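Local coordinates for uncharacterized protein (Corynebacterium glutamicum, PDB 2NSF) that catalyses the mycothiol-dependent cis-trans isomerisation of maleylpyruvate, probably to fumarylpyruvate, and binds a zinc ion in its helical domain, at residues A[31-36]-A[127-132]; A[188-193]-A[234-239]; A[138-143]-A[155-160]. All blocks are in the same frame, centred on the assembly; numbering follows the deposited sequence.

Contact 1 (A[31-36]-A[127-132]); sequences ERLTLA and RLDVAW
L33 and A36 reach across to the indole of W132 inside the zinc-binding helical bundle of the N-terminal domain, where segments 31-36 and 127-132, of helices 29-49 and 114-133, run almost antiparallel, at 176°. The axes of the two short segments stay 12.2 Å apart, too far for the backbones to meet, and a large flat side chain suits the task of bridging them. The tight part is the end of L33: its CD1 lies 3.5 Å from CE3 of W132, the leucine side chain crossing the indole at a slant. It gets there because CG is turned anti to the backbone N (chi1 178°), which carries the branched end across although the CB itself does not head that way. One turn on, A36 points its CB at the far end of the ring, 4.0 Å from CH2 of W132; its small side chain lets the six-membered ring come in close. The polar NE1 of the indole donates to T157 OG1, so this buried nitrogen is satisfied. Toward solvent the contact thins out. D129 is partly exposed, its OD1 is 4.4 Å from CD1 of L33, and its carboxylate is engaged in a salt bridge with R37. L128, from the same helix as W132, sets CD1 3.6 Å above one face of the W132 ring, offset toward the rim.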
# COMPACT_ATOMS: atom_id res chain seq x y z
N GLU A 31 -15.56 6.84 -6.56
CA GLU A 31 -14.39 7.67 -6.32
C GLU A 31 -13.22 6.83 -5.82
O GLU A 31 -12.06 7.15 -6.09
CB GLU A 31 -14.73 8.79 -5.33
CG GLU A 31 -15.42 9.97 -6.00
CD GLU A 31 -16.06 10.93 -5.02
OE1 GLU A 31 -15.37 11.42 -4.10
OE2 GLU A 31 -17.28 11.20 -5.17
N ARG A 32 -13.52 5.76 -5.10
CA ARG A 32 -12.46 4.89 -4.60
C ARG A 32 -11.87 4.10 -5.77
O ARG A 32 -10.67 3.86 -5.82
CB ARG A 32 -13.00 3.95 -3.52
CG ARG A 32 -13.23 4.65 -2.19
CD ARG A 32 -13.79 3.70 -1.14
NE ARG A 32 -15.24 3.62 -1.21
CZ ARG A 32 -15.96 2.67 -0.61
NH1 ARG A 32 -15.36 1.73 0.09
NH2 ARG A 32 -17.28 2.69 -0.71
N LEU A 33 -12.73 3.71 -6.72
CA LEU A 33 -12.27 2.98 -7.89
C LEU A 33 -11.38 3.90 -8.74
O LEU A 33 -10.36 3.47 -9.26
CB LEU A 33 -13.46 2.50 -8.72
CG LEU A 33 -13.12 1.75 -10.02
CD1 LEU A 33 -12.26 0.54 -9.72
CD2 LEU A 33 -14.41 1.33 -10.72
N THR A 34 -11.78 5.16 -8.86
CA THR A 34 -11.00 6.12 -9.63
C THR A 34 -9.62 6.30 -9.02
O THR A 34 -8.61 6.34 -9.73
CB THR A 34 -11.72 7.48 -9.70
OG1 THR A 34 -12.95 7.32 -10.42
CG2 THR A 34 -10.85 8.52 -10.42
N LEU A 35 -9.56 6.40 -7.69
CA LEU A 35 -8.28 6.56 -7.01
C LEU A 35 -7.38 5.36 -7.21
O LEU A 35 -6.17 5.50 -7.35
CB LEU A 35 -8.50 6.82 -5.51
CG LEU A 35 -8.84 8.27 -5.14
CD1 LEU A 35 -9.25 8.33 -3.68
CD2 LEU A 35 -7.64 9.17 -5.40
N ALA A 36 -7.96 4.16 -7.23
CA ALA A 36 -7.17 2.95 -7.43
C ALA A 36 -6.65 2.92 -8.86
O ALA A 36 -5.50 2.54 -9.10
CB ALA A 36 -8.02 1.70 -7.15
N ARG A 127 -7.05 -7.62 -15.41
CA ARG A 127 -7.96 -8.61 -14.85
C ARG A 127 -8.61 -8.17 -13.55
O ARG A 127 -9.78 -8.48 -13.30
CB ARG A 127 -7.22 -9.94 -14.66
CG ARG A 127 -6.78 -10.57 -15.97
CD ARG A 127 -7.98 -11.14 -16.74
NE ARG A 127 -8.50 -12.33 -16.08
CZ ARG A 127 -9.65 -12.93 -16.40
NH1 ARG A 127 -10.41 -12.44 -17.37
NH2 ARG A 127 -10.03 -14.02 -15.74
N LEU A 128 -7.87 -7.43 -12.72
CA LEU A 128 -8.43 -6.93 -11.47
C LEU A 128 -9.49 -5.87 -11.78
O LEU A 128 -10.54 -5.82 -11.14
CB LEU A 128 -7.33 -6.35 -10.57
CG LEU A 128 -7.77 -5.61 -9.30
CD1 LEU A 128 -8.70 -6.48 -8.46
CD2 LEU A 128 -6.53 -5.20 -8.50
N ASP A 129 -9.22 -5.04 -12.77
CA ASP A 129 -10.18 -4.00 -13.12
C ASP A 129 -11.48 -4.63 -13.61
O ASP A 129 -12.57 -4.18 -13.25
CB ASP A 129 -9.61 -3.08 -14.20
CG ASP A 129 -10.35 -1.75 -14.26
OD1 ASP A 129 -10.27 -0.98 -13.29
OD2 ASP A 129 -11.02 -1.49 -15.28
N VAL A 130 -11.37 -5.68 -14.43
CA VAL A 130 -12.56 -6.36 -14.93
C VAL A 130 -13.33 -6.93 -13.75
O VAL A 130 -14.55 -6.82 -13.68
CB VAL A 130 -12.20 -7.53 -15.89
CG1 VAL A 130 -13.43 -8.38 -16.19
CG2 VAL A 130 -11.63 -6.97 -17.19
N ALA A 131 -12.60 -7.53 -12.81
CA ALA A 131 -13.23 -8.12 -11.62
C ALA A 131 -14.06 -7.06 -10.90
O ALA A 131 -15.19 -7.32 -10.50
CB ALA A 131 -12.16 -8.68 -10.68
N TRP A 132 -13.49 -5.87 -10.75
CA TRP A 132 -14.20 -4.78 -10.08
C TRP A 132 -15.40 -4.31 -10.89
O TRP A 132 -16.48 -4.10 -10.34
CB TRP A 132 -13.27 -3.59 -9.83
CG TRP A 132 -12.29 -3.80 -8.71
CD1 TRP A 132 -12.48 -4.56 -7.59
CD2 TRP A 132 -11.02 -3.16 -8.56
NE1 TRP A 132 -11.40 -4.43 -6.75
CE2 TRP A 132 -10.48 -3.58 -7.32
CE3 TRP A 132 -10.27 -2.28 -9.36
CZ2 TRP A 132 -9.24 -3.15 -6.85
CZ3 TRP A 132 -9.03 -1.84 -8.89
CH2 TRP A 132 -8.53 -2.28 -7.65

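Contact 2 (A[188-193]-A[234-239]); sequences TLAAEI and GIVRYA. With SO4 (sulfate ion), chain D.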
# COMPACT_ATOMS: atom_id res chain seq x y z
N THR A 188 -5.53 8.73 5.18
CA THR A 188 -5.99 7.40 5.56
C THR A 188 -4.81 6.52 5.97
O THR A 188 -4.92 5.72 6.90
CB THR A 188 -6.79 6.74 4.42
OG1 THR A 188 -7.86 7.61 4.03
CG2 THR A 188 -7.39 5.41 4.88
N LEU A 189 -3.68 6.67 5.29
CA LEU A 189 -2.49 5.90 5.62
C LEU A 189 -1.93 6.30 6.98
O LEU A 189 -1.52 5.44 7.77
CB LEU A 189 -1.39 6.10 4.56
CG LEU A 189 -1.52 5.37 3.23
CD1 LEU A 189 -0.40 5.84 2.28
CD2 LEU A 189 -1.43 3.86 3.46
N ALA A 190 -1.89 7.59 7.26
CA ALA A 190 -1.37 8.05 8.55
C ALA A 190 -2.18 7.45 9.69
O ALA A 190 -1.62 6.99 10.69
CB ALA A 190 -1.42 9.57 8.62
N ALA A 191 -3.50 7.46 9.53
CA ALA A 191 -4.40 6.91 10.54
C ALA A 191 -4.25 5.40 10.64
O ALA A 191 -4.12 4.85 11.74
CB ALA A 191 -5.84 7.27 10.21
N GLU A 192 -4.27 4.72 9.50
CA GLU A 192 -4.17 3.26 9.51
C GLU A 192 -2.87 2.74 10.11
O GLU A 192 -2.88 1.82 10.92
CB GLU A 192 -4.32 2.70 8.10
CG GLU A 192 -4.43 1.19 8.08
CD GLU A 192 -4.64 0.64 6.69
OE1 GLU A 192 -3.64 0.49 5.95
OE2 GLU A 192 -5.80 0.36 6.33
N ILE A 193 -1.75 3.31 9.69
CA ILE A 193 -0.46 2.86 10.21
C ILE A 193 -0.38 3.05 11.72
O ILE A 193 0.05 2.15 12.44
CB ILE A 193 0.70 3.62 9.54
CG1 ILE A 193 0.75 3.28 8.04
CG2 ILE A 193 2.01 3.26 10.22
CD1 ILE A 193 1.80 4.07 7.26
N GLY A 234 5.38 14.00 4.46
CA GLY A 234 6.56 13.72 5.26
C GLY A 234 6.34 12.70 6.37
O GLY A 234 7.17 11.80 6.55
N ILE A 235 5.25 12.81 7.12
CA ILE A 235 5.03 11.86 8.19
C ILE A 235 4.62 10.50 7.67
O ILE A 235 4.91 9.49 8.30
CB ILE A 235 4.00 12.36 9.25
CG1 ILE A 235 2.62 12.57 8.63
CG2 ILE A 235 4.52 13.65 9.89
CD1 ILE A 235 1.53 12.84 9.66
N VAL A 236 3.95 10.45 6.52
CA VAL A 236 3.56 9.16 5.96
C VAL A 236 4.80 8.44 5.42
O VAL A 236 4.93 7.23 5.61
CB VAL A 236 2.49 9.32 4.87
CG1 VAL A 236 2.21 7.96 4.21
CG2 VAL A 236 1.20 9.85 5.49
N ARG A 237 5.71 9.15 4.77
CA ARG A 237 6.93 8.50 4.27
C ARG A 237 7.65 7.91 5.48
O ARG A 237 8.14 6.78 5.45
CB ARG A 237 7.86 9.49 3.57
CG ARG A 237 9.26 8.91 3.27
CD ARG A 237 10.22 9.95 2.68
NE ARG A 237 10.06 10.11 1.23
CZ ARG A 237 10.50 9.24 0.32
NH1 ARG A 237 10.32 9.48 -0.97
NH2 ARG A 237 11.13 8.13 0.70
N TYR A 238 7.70 8.70 6.55
CA TYR A 238 8.35 8.28 7.79
C TYR A 238 7.67 7.06 8.42
O TYR A 238 8.32 6.07 8.73
CB TYR A 238 8.36 9.44 8.80
CG TYR A 238 8.76 9.02 10.20
CD1 TYR A 238 10.09 8.71 10.50
CD2 TYR A 238 7.81 8.91 11.21
CE1 TYR A 238 10.46 8.30 11.79
CE2 TYR A 238 8.17 8.50 12.50
CZ TYR A 238 9.49 8.19 12.78
OH TYR A 238 9.85 7.78 14.04
N ALA A 239 6.35 7.15 8.61
CA ALA A 239 5.60 6.06 9.22
C ALA A 239 5.67 4.78 8.39
O ALA A 239 5.64 3.67 8.93
CB ALA A 239 4.14 6.47 9.41
S SO4 D . 8.60 13.29 -0.63
O1 SO4 D . 9.68 13.36 -1.64
O2 SO4 D . 7.24 13.22 -1.20
O3 SO4 D . 8.85 12.33 0.46
O4 SO4 D . 8.65 14.58 0.03
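Helix segments 188-193 and 234-239 run the same general way, crossing at 39° with their axes 9.5 Å apart, and the backbones come nearest at A190 and V236, whose CA atoms lie 5.7 Å from each other. They belong to the alpha/beta C-terminal domain, where both helices touch the mixed four-stranded sheet: A190 and I235 meet Y217, and A239 meets L208. V236 points at the other helix and divides its branches between two neighbours. CG1, anti to the backbone N (chi1 174°), meets CD1 of L189 at 3.9 Å, the two side chains crossing at about a right angle; CG2 meets CB of A190 at 4.1 Å. A beta-branched valine suits this place because two methyls spread from one carbon fill both directions, and the small A190 permits the close backbone approach. A turn further on the roles reverse: A239 is now the short residue and I193 the branched one. CB of A239 lies 3.9 Å from CG2 of I193, whose CD1 also comes close to it. All five of these residues are buried and apolar. R237 turns away from this interface. Its chain bends at chi3, its NH2 donates to R242 O, and the edge of its guanidinium meets a sulfate, probably from the crystallisation liquor and also bound by G179 N. The bond from R237 NE to sulfate O3 is 2.6 Å and nearly straight, at 176°.

Contact 3 (A[138-143]-A[155-160]); sequences DAWSHE and SETLWM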
# COMPACT_ATOMS: atom_id res chain seq x y z
N ASP A 138 -24.42 -6.02 -4.19
CA ASP A 138 -24.36 -6.76 -2.93
C ASP A 138 -22.97 -7.30 -2.63
O ASP A 138 -22.52 -7.30 -1.49
CB ASP A 138 -25.36 -7.92 -2.93
CG ASP A 138 -26.79 -7.46 -3.11
OD1 ASP A 138 -27.09 -6.28 -2.83
OD2 ASP A 138 -27.63 -8.30 -3.53
N ALA A 139 -22.28 -7.77 -3.67
CA ALA A 139 -20.95 -8.34 -3.50
C ALA A 139 -19.94 -7.36 -2.91
O ALA A 139 -19.02 -7.77 -2.19
CB ALA A 139 -20.43 -8.86 -4.85
N TRP A 140 -20.11 -6.07 -3.19
CA TRP A 140 -19.19 -5.07 -2.66
C TRP A 140 -19.13 -5.07 -1.14
O TRP A 140 -18.12 -4.68 -0.56
CB TRP A 140 -19.56 -3.67 -3.18
CG TRP A 140 -19.08 -3.39 -4.58
CD1 TRP A 140 -19.85 -3.15 -5.68
CD2 TRP A 140 -17.72 -3.30 -5.02
NE1 TRP A 140 -19.05 -2.92 -6.78
CE2 TRP A 140 -17.74 -3.00 -6.40
CE3 TRP A 140 -16.48 -3.45 -4.37
CZ2 TRP A 140 -16.56 -2.85 -7.15
CZ3 TRP A 140 -15.31 -3.29 -5.12
CH2 TRP A 140 -15.36 -2.99 -6.50
N SER A 141 -20.20 -5.50 -0.48
CA SER A 141 -20.23 -5.52 0.98
C SER A 141 -20.02 -6.92 1.58
O SER A 141 -20.08 -7.10 2.80
CB SER A 141 -21.54 -4.93 1.50
OG SER A 141 -22.65 -5.68 1.05
N HIS A 142 -19.77 -7.90 0.72
CA HIS A 142 -19.55 -9.27 1.18
C HIS A 142 -18.27 -9.32 2.02
O HIS A 142 -17.26 -8.74 1.64
CB HIS A 142 -19.43 -10.20 -0.03
CG HIS A 142 -19.47 -11.66 0.32
ND1 HIS A 142 -18.48 -12.29 1.03
CD2 HIS A 142 -20.41 -12.60 0.05
CE1 HIS A 142 -18.80 -13.56 1.20
NE2 HIS A 142 -19.96 -13.78 0.61
N GLU A 143 -18.33 -9.99 3.16
CA GLU A 143 -17.16 -10.08 4.04
C GLU A 143 -16.11 -11.04 3.53
O GLU A 143 -16.41 -12.17 3.15
CB GLU A 143 -17.56 -10.49 5.45
CG GLU A 143 -18.51 -9.54 6.15
CD GLU A 143 -18.47 -9.71 7.66
OE1 GLU A 143 -18.34 -10.86 8.13
OE2 GLU A 143 -18.58 -8.69 8.38
N SER A 155 -15.16 -4.41 -0.79
CA SER A 155 -14.80 -3.08 -1.26
C SER A 155 -13.44 -2.65 -0.73
O SER A 155 -12.81 -1.74 -1.29
CB SER A 155 -15.86 -2.07 -0.83
OG SER A 155 -16.10 -2.17 0.56
N GLU A 156 -12.98 -3.29 0.34
CA GLU A 156 -11.69 -2.97 0.94
C GLU A 156 -10.56 -3.17 -0.07
O GLU A 156 -9.49 -2.57 0.07
CB GLU A 156 -11.44 -3.86 2.16
CG GLU A 156 -10.29 -3.41 3.07
CD GLU A 156 -10.72 -2.34 4.07
OE1 GLU A 156 -11.94 -2.04 4.13
OE2 GLU A 156 -9.85 -1.81 4.80
N THR A 157 -10.79 -4.00 -1.09
CA THR A 157 -9.75 -4.24 -2.09
C THR A 157 -9.39 -2.97 -2.85
O THR A 157 -8.28 -2.84 -3.36
CB THR A 157 -10.17 -5.32 -3.12
OG1 THR A 157 -11.33 -4.87 -3.84
CG2 THR A 157 -10.47 -6.64 -2.42
N LEU A 158 -10.33 -2.04 -2.93
CA LEU A 158 -10.06 -0.78 -3.61
C LEU A 158 -9.02 -0.00 -2.81
O LEU A 158 -8.10 0.60 -3.37
CB LEU A 158 -11.35 0.04 -3.75
CG LEU A 158 -12.46 -0.59 -4.60
CD1 LEU A 158 -13.74 0.21 -4.43
CD2 LEU A 158 -12.04 -0.64 -6.06
N TRP A 159 -9.15 -0.04 -1.49
CA TRP A 159 -8.21 0.64 -0.60
C TRP A 159 -6.89 -0.12 -0.58
O TRP A 159 -5.81 0.47 -0.68
CB TRP A 159 -8.79 0.71 0.82
CG TRP A 159 -7.76 1.03 1.88
CD1 TRP A 159 -7.42 0.26 2.95
CD2 TRP A 159 -6.93 2.20 1.96
NE1 TRP A 159 -6.44 0.87 3.69
CE2 TRP A 159 -6.12 2.07 3.11
CE3 TRP A 159 -6.80 3.36 1.17
CZ2 TRP A 159 -5.18 3.04 3.49
CZ3 TRP A 159 -5.86 4.33 1.56
CH2 TRP A 159 -5.07 4.16 2.71
N MET A 160 -6.98 -1.44 -0.44
CA MET A 160 -5.78 -2.26 -0.39
C MET A 160 -4.93 -2.09 -1.63
O MET A 160 -3.71 -1.95 -1.54
CB MET A 160 -6.17 -3.73 -0.21
CG MET A 160 -6.84 -4.01 1.12
SD MET A 160 -7.74 -5.57 1.12
CE MET A 160 -6.41 -6.71 1.37
O HOH W 1 -18.84 -1.94 1.21
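W140 presents the rim of its indole, not a face, to S155 at the start of the segment that leads into helix 156-171. The benzene part of the ring does the touching: CE3 stands 3.6 Å from CA of S155, which lies near the ring plane. With CG anti to the carbonyl carbon and beside the backbone N (chi1 -80°), the indole swings across to the helix even though its CB does not point there. The side chain of L158 then crosses that of W140 at about a right angle. Both methyls lie on the same side of the ring plane, spread along its outer end, CD1 3.9 Å from CZ3 of W140 and CD2 4.1 Å from CH2; a forked leucine suits the place because its two branches reach neighbouring ring carbons. Elsewhere the indole meets the ring of W132, their planes about 30° apart, as well as L29 and M84 of two other helices.

Beside this apolar junction the backbones are tied together. S155 N donates to W140 O over 3.0 Å, a rather bent bond with an N-H...O angle of 140°. A water bound to S155 OG at 2.8 Å also gives a weak bond to W140 O, and a small hydroxyl residue suits such a place because its short side chain keeps OG close to the backbone. The turn that carries W140 is itself braced by S141, whose N and OG both reach D138 O from the same face of the carbonyl plane, OG at 3.0 Å. Backbone hydrogen bonding between H142 and A154 continues the tie outward into strands 143-145 and 151-153. Together, these contacts close the base of a short antiparallel beta hairpin inserted between two helices of the N-terminal bundle.

In the fold
Along the chain contact 1 closes first, contact 3 follows, and contact 2 comes last. Contacts 1 and 3, with centres 11 Å apart on the same side of the chain's centre, touch directly within the N-terminal helical domain: L33 and W132 both pack on L158. Contact 2 lies in the C-terminal alpha/beta domain, its centre 22 to 23 Å from the other two. Helix 156-171, which supplies the zinc ligands E164 and H168 alongside H72, begins at contact 3 and is followed in the chain by helix 183-199 of contact 2. W159 joins the domains there, donating through NE1 to E192 OE2 and packing on T188 and L189.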